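Long-range contact in putative aminotransferase (Actinomadura melliaura, PDB 4ZWV), which probably acts as a pyridoxal 5'-phosphate-dependent sugar aminotransferase in the making of the aminopentose of the indolocarbazole AT2433: residues 274-283 against 296-306. Numbering follows the deposited sequence. Where two conformers were deposited one is given.
Sequences LTGVPGLELL and YDVKVDDRPAF
With chi1 at -173°, Leu280 swings CG away from its own N, and its methyls cross Val298 and Val300 on the same sheet face. Its CD1 lies 3.9 Å from Val300 CG1 and also meets Val298 CG2. Leu280 CD1 approaches Phe306 CE1 obliquely at 4.5 Å. Val300 CG1 sits over one face of the Phe306 ring, offset toward the rim. In Leu282 CG lies beside the backbone N (chi1 -59°), and the side chain runs alongside Val298. Its CD2 reaches the edge of the Tyr296 ring, 3.6 Å from Tyr296 OH, which is hydrogen-bonded to Asp271 OD1. Shortening Leu280 to alanine would probably strip Val300 CG1 and Val298 CG2 of the CD1 contact and leave a gap toward Phe306.

The backbones pair as antiparallel strands. Glu281 and Lys299 form a hydrogen-bonded pair: Glu281 N gives to Lys299 O at 2.8 Å, and Lys299 N gives back to Glu281 O at 3.0 Å. Asp301 N bonds Gly279 O at 2.9 Å. Gly279 is the third residue of the type II turn from Val277 to Leu280, where positive phi (81°) suits glycine.

On the opposite face Glu281 and Lys299 lie side by side. Their salt bridge is long, 3.6 Å from Glu281 OE1 to Lys299 NZ. The stronger partners are Arg346, salt-bridged to Glu281 OE1, and Pro105 O, hydrogen-bonded to Lys299 NZ. A water links Lys299 NZ to Leu282 O. Leu283 CD2 packs on Lys299 CE, while its CD1 touches Asp297 CB at 3.6 Å. Another water joins Leu283 N to Asp297 O.

The arrangement is consistent with the C-terminal small domain of fold-type I PLP enzymes. Strand 280-282 is an outer strand of a small antiparallel sheet, with 296-300 in the middle and 347-350 beyond. Helix 358-369 packs against the face bearing Leu280, with Ile368 touching both Leu280 and Phe306.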
# COMPACT_ATOMS: atom_id res chain seq x y z
N LEU A 274 -8.71 -34.21 -21.42
CA LEU A 274 -9.14 -33.19 -22.37
C LEU A 274 -8.40 -33.27 -23.72
O LEU A 274 -8.36 -32.29 -24.46
CB LEU A 274 -8.98 -31.79 -21.78
CG LEU A 274 -9.95 -31.45 -20.64
CD1 LEU A 274 -9.76 -30.00 -20.16
CD2 LEU A 274 -11.40 -31.71 -21.06
N THR A 275 -7.77 -34.41 -24.01
CA THR A 275 -7.13 -34.60 -25.31
C THR A 275 -8.14 -34.96 -26.40
O THR A 275 -9.17 -35.57 -26.13
CB THR A 275 -6.07 -35.71 -25.27
OG1 THR A 275 -6.70 -36.99 -25.09
CG2 THR A 275 -5.03 -35.44 -24.18
N GLY A 276 -7.86 -34.58 -27.65
CA GLY A 276 -8.70 -35.03 -28.74
C GLY A 276 -10.07 -34.38 -28.78
O GLY A 276 -11.00 -34.94 -29.35
N VAL A 277 -10.22 -33.24 -28.12
CA VAL A 277 -11.49 -32.52 -28.12
C VAL A 277 -11.56 -31.56 -29.30
O VAL A 277 -10.71 -30.69 -29.44
CB VAL A 277 -11.70 -31.75 -26.81
CG1 VAL A 277 -13.02 -30.97 -26.86
CG2 VAL A 277 -11.70 -32.72 -25.64
N PRO A 278 -12.55 -31.74 -30.18
CA PRO A 278 -12.66 -30.83 -31.32
C PRO A 278 -12.80 -29.38 -30.87
O PRO A 278 -13.62 -29.08 -30.00
CB PRO A 278 -13.93 -31.29 -32.03
CG PRO A 278 -14.13 -32.69 -31.58
CD PRO A 278 -13.61 -32.76 -30.18
N GLY A 279 -11.98 -28.50 -31.43
CA GLY A 279 -12.07 -27.09 -31.10
C GLY A 279 -11.38 -26.69 -29.81
O GLY A 279 -11.50 -25.54 -29.39
N LEU A 280 -10.67 -27.61 -29.17
CA LEU A 280 -9.93 -27.29 -27.95
C LEU A 280 -8.46 -27.69 -28.06
O LEU A 280 -8.13 -28.83 -28.41
CB LEU A 280 -10.57 -27.98 -26.73
CG LEU A 280 -9.99 -27.57 -25.37
CD1 LEU A 280 -11.08 -27.50 -24.31
CD2 LEU A 280 -8.89 -28.52 -24.92
N GLU A 281 -7.58 -26.74 -27.75
CA GLU A 281 -6.15 -26.96 -27.81
C GLU A 281 -5.55 -26.79 -26.42
O GLU A 281 -5.81 -25.79 -25.75
CB GLU A 281 -5.50 -26.00 -28.81
CG GLU A 281 -4.03 -26.26 -29.07
CD GLU A 281 -3.46 -25.32 -30.12
OE1 GLU A 281 -4.06 -24.25 -30.35
OE2 GLU A 281 -2.40 -25.65 -30.70
N LEU A 282 -4.79 -27.78 -25.98
CA LEU A 282 -4.10 -27.71 -24.69
C LEU A 282 -2.77 -26.98 -24.81
O LEU A 282 -2.20 -26.88 -25.91
CB LEU A 282 -3.86 -29.12 -24.14
CG LEU A 282 -5.09 -30.01 -23.91
CD1 LEU A 282 -4.65 -31.39 -23.45
CD2 LEU A 282 -6.03 -29.39 -22.90
N LEU A 283 -2.29 -26.44 -23.70
CA LEU A 283 -0.94 -25.87 -23.66
C LEU A 283 0.05 -26.98 -23.30
O LEU A 283 -0.15 -27.72 -22.34
CB LEU A 283 -0.88 -24.72 -22.66
CG LEU A 283 -1.63 -23.47 -23.11
CD1 LEU A 283 -1.76 -22.48 -21.98
CD2 LEU A 283 -0.94 -22.83 -24.30
N TYR A 296 -6.24 -23.15 -15.00
CA TYR A 296 -5.84 -24.07 -16.06
C TYR A 296 -6.28 -23.50 -17.41
O TYR A 296 -7.47 -23.38 -17.68
CB TYR A 296 -6.46 -25.46 -15.82
CG TYR A 296 -5.99 -26.51 -16.80
CD1 TYR A 296 -4.88 -27.29 -16.54
CD2 TYR A 296 -6.67 -26.71 -18.01
CE1 TYR A 296 -4.44 -28.25 -17.45
CE2 TYR A 296 -6.24 -27.67 -18.92
CZ TYR A 296 -5.12 -28.44 -18.63
OH TYR A 296 -4.69 -29.39 -19.53
N ASP A 297 -5.31 -23.12 -18.24
CA ASP A 297 -5.62 -22.48 -19.52
C ASP A 297 -5.79 -23.47 -20.66
O ASP A 297 -5.05 -24.45 -20.77
CB ASP A 297 -4.52 -21.48 -19.90
CG ASP A 297 -4.62 -20.18 -19.13
OD1 ASP A 297 -5.59 -20.02 -18.36
OD2 ASP A 297 -3.74 -19.32 -19.31
N VAL A 298 -6.76 -23.19 -21.53
CA VAL A 298 -6.88 -23.86 -22.82
C VAL A 298 -7.18 -22.82 -23.89
O VAL A 298 -7.41 -21.65 -23.58
CB VAL A 298 -7.99 -24.94 -22.82
CG1 VAL A 298 -7.67 -26.04 -21.80
CG2 VAL A 298 -9.34 -24.33 -22.52
N LYS A 299 -7.15 -23.23 -25.15
CA LYS A 299 -7.52 -22.35 -26.25
C LYS A 299 -8.65 -22.99 -27.03
O LYS A 299 -8.54 -24.16 -27.40
CB LYS A 299 -6.31 -22.06 -27.14
CG LYS A 299 -5.21 -21.27 -26.42
CD LYS A 299 -3.93 -21.14 -27.26
CE LYS A 299 -3.21 -22.47 -27.39
NZ LYS A 299 -1.91 -22.35 -28.14
N VAL A 300 -9.73 -22.26 -27.28
CA VAL A 300 -10.89 -22.85 -27.96
C VAL A 300 -11.37 -22.07 -29.19
O VAL A 300 -11.25 -20.84 -29.25
CB VAL A 300 -12.10 -23.00 -27.00
CG1 VAL A 300 -11.77 -23.96 -25.86
CG2 VAL A 300 -12.54 -21.65 -26.44
N ASP A 301 -11.92 -22.82 -30.15
CA ASP A 301 -12.67 -22.26 -31.26
C ASP A 301 -14.08 -21.92 -30.80
O ASP A 301 -14.61 -22.56 -29.89
CB ASP A 301 -12.74 -23.25 -32.42
CG ASP A 301 -11.38 -23.63 -32.95
OD1 ASP A 301 -10.42 -22.85 -32.78
OD2 ASP A 301 -11.27 -24.73 -33.53
N ASP A 302 -14.70 -20.93 -31.44
CA ASP A 302 -16.05 -20.46 -31.10
C ASP A 302 -16.19 -20.24 -29.60
O ASP A 302 -17.07 -20.81 -28.94
CB ASP A 302 -17.12 -21.45 -31.57
CG ASP A 302 -18.52 -20.83 -31.63
OD1 ASP A 302 -18.66 -19.64 -31.27
OD2 ASP A 302 -19.47 -21.53 -32.02
N ARG A 303 -15.30 -19.42 -29.05
CA ARG A 303 -15.29 -19.18 -27.62
C ARG A 303 -16.59 -18.56 -27.06
O ARG A 303 -16.95 -18.86 -25.93
CB ARG A 303 -14.09 -18.31 -27.24
CG ARG A 303 -13.83 -18.28 -25.74
CD ARG A 303 -12.63 -17.42 -25.41
NE ARG A 303 -12.86 -16.03 -25.81
CZ ARG A 303 -11.93 -15.08 -25.76
NH1 ARG A 303 -10.72 -15.35 -25.31
NH2 ARG A 303 -12.23 -13.85 -26.17
N PRO A 304 -17.28 -17.69 -27.83
CA PRO A 304 -18.55 -17.23 -27.24
C PRO A 304 -19.52 -18.37 -26.93
O PRO A 304 -20.18 -18.34 -25.88
CB PRO A 304 -19.12 -16.31 -28.33
CG PRO A 304 -17.92 -15.76 -29.00
CD PRO A 304 -16.95 -16.93 -29.05
N ALA A 305 -19.61 -19.35 -27.81
CA ALA A 305 -20.46 -20.51 -27.56
C ALA A 305 -19.89 -21.35 -26.41
O ALA A 305 -20.65 -21.89 -25.60
CB ALA A 305 -20.61 -21.35 -28.82
N PHE A 306 -18.56 -21.44 -26.32
CA PHE A 306 -17.92 -22.15 -25.21
C PHE A 306 -18.26 -21.51 -23.87
O PHE A 306 -18.58 -22.21 -22.90
CB PHE A 306 -16.40 -22.20 -25.41
CG PHE A 306 -15.67 -23.00 -24.35
CD1 PHE A 306 -15.46 -24.36 -24.52
CD2 PHE A 306 -15.18 -22.39 -23.21
CE1 PHE A 306 -14.78 -25.10 -23.55
CE2 PHE A 306 -14.50 -23.11 -22.24
CZ PHE A 306 -14.30 -24.47 -22.40
O HOH W 1 -2.24 -21.35 -30.80
O HOH W 2 -0.80 -24.93 -27.48
O HOH W 3 -3.61 -26.80 -21.17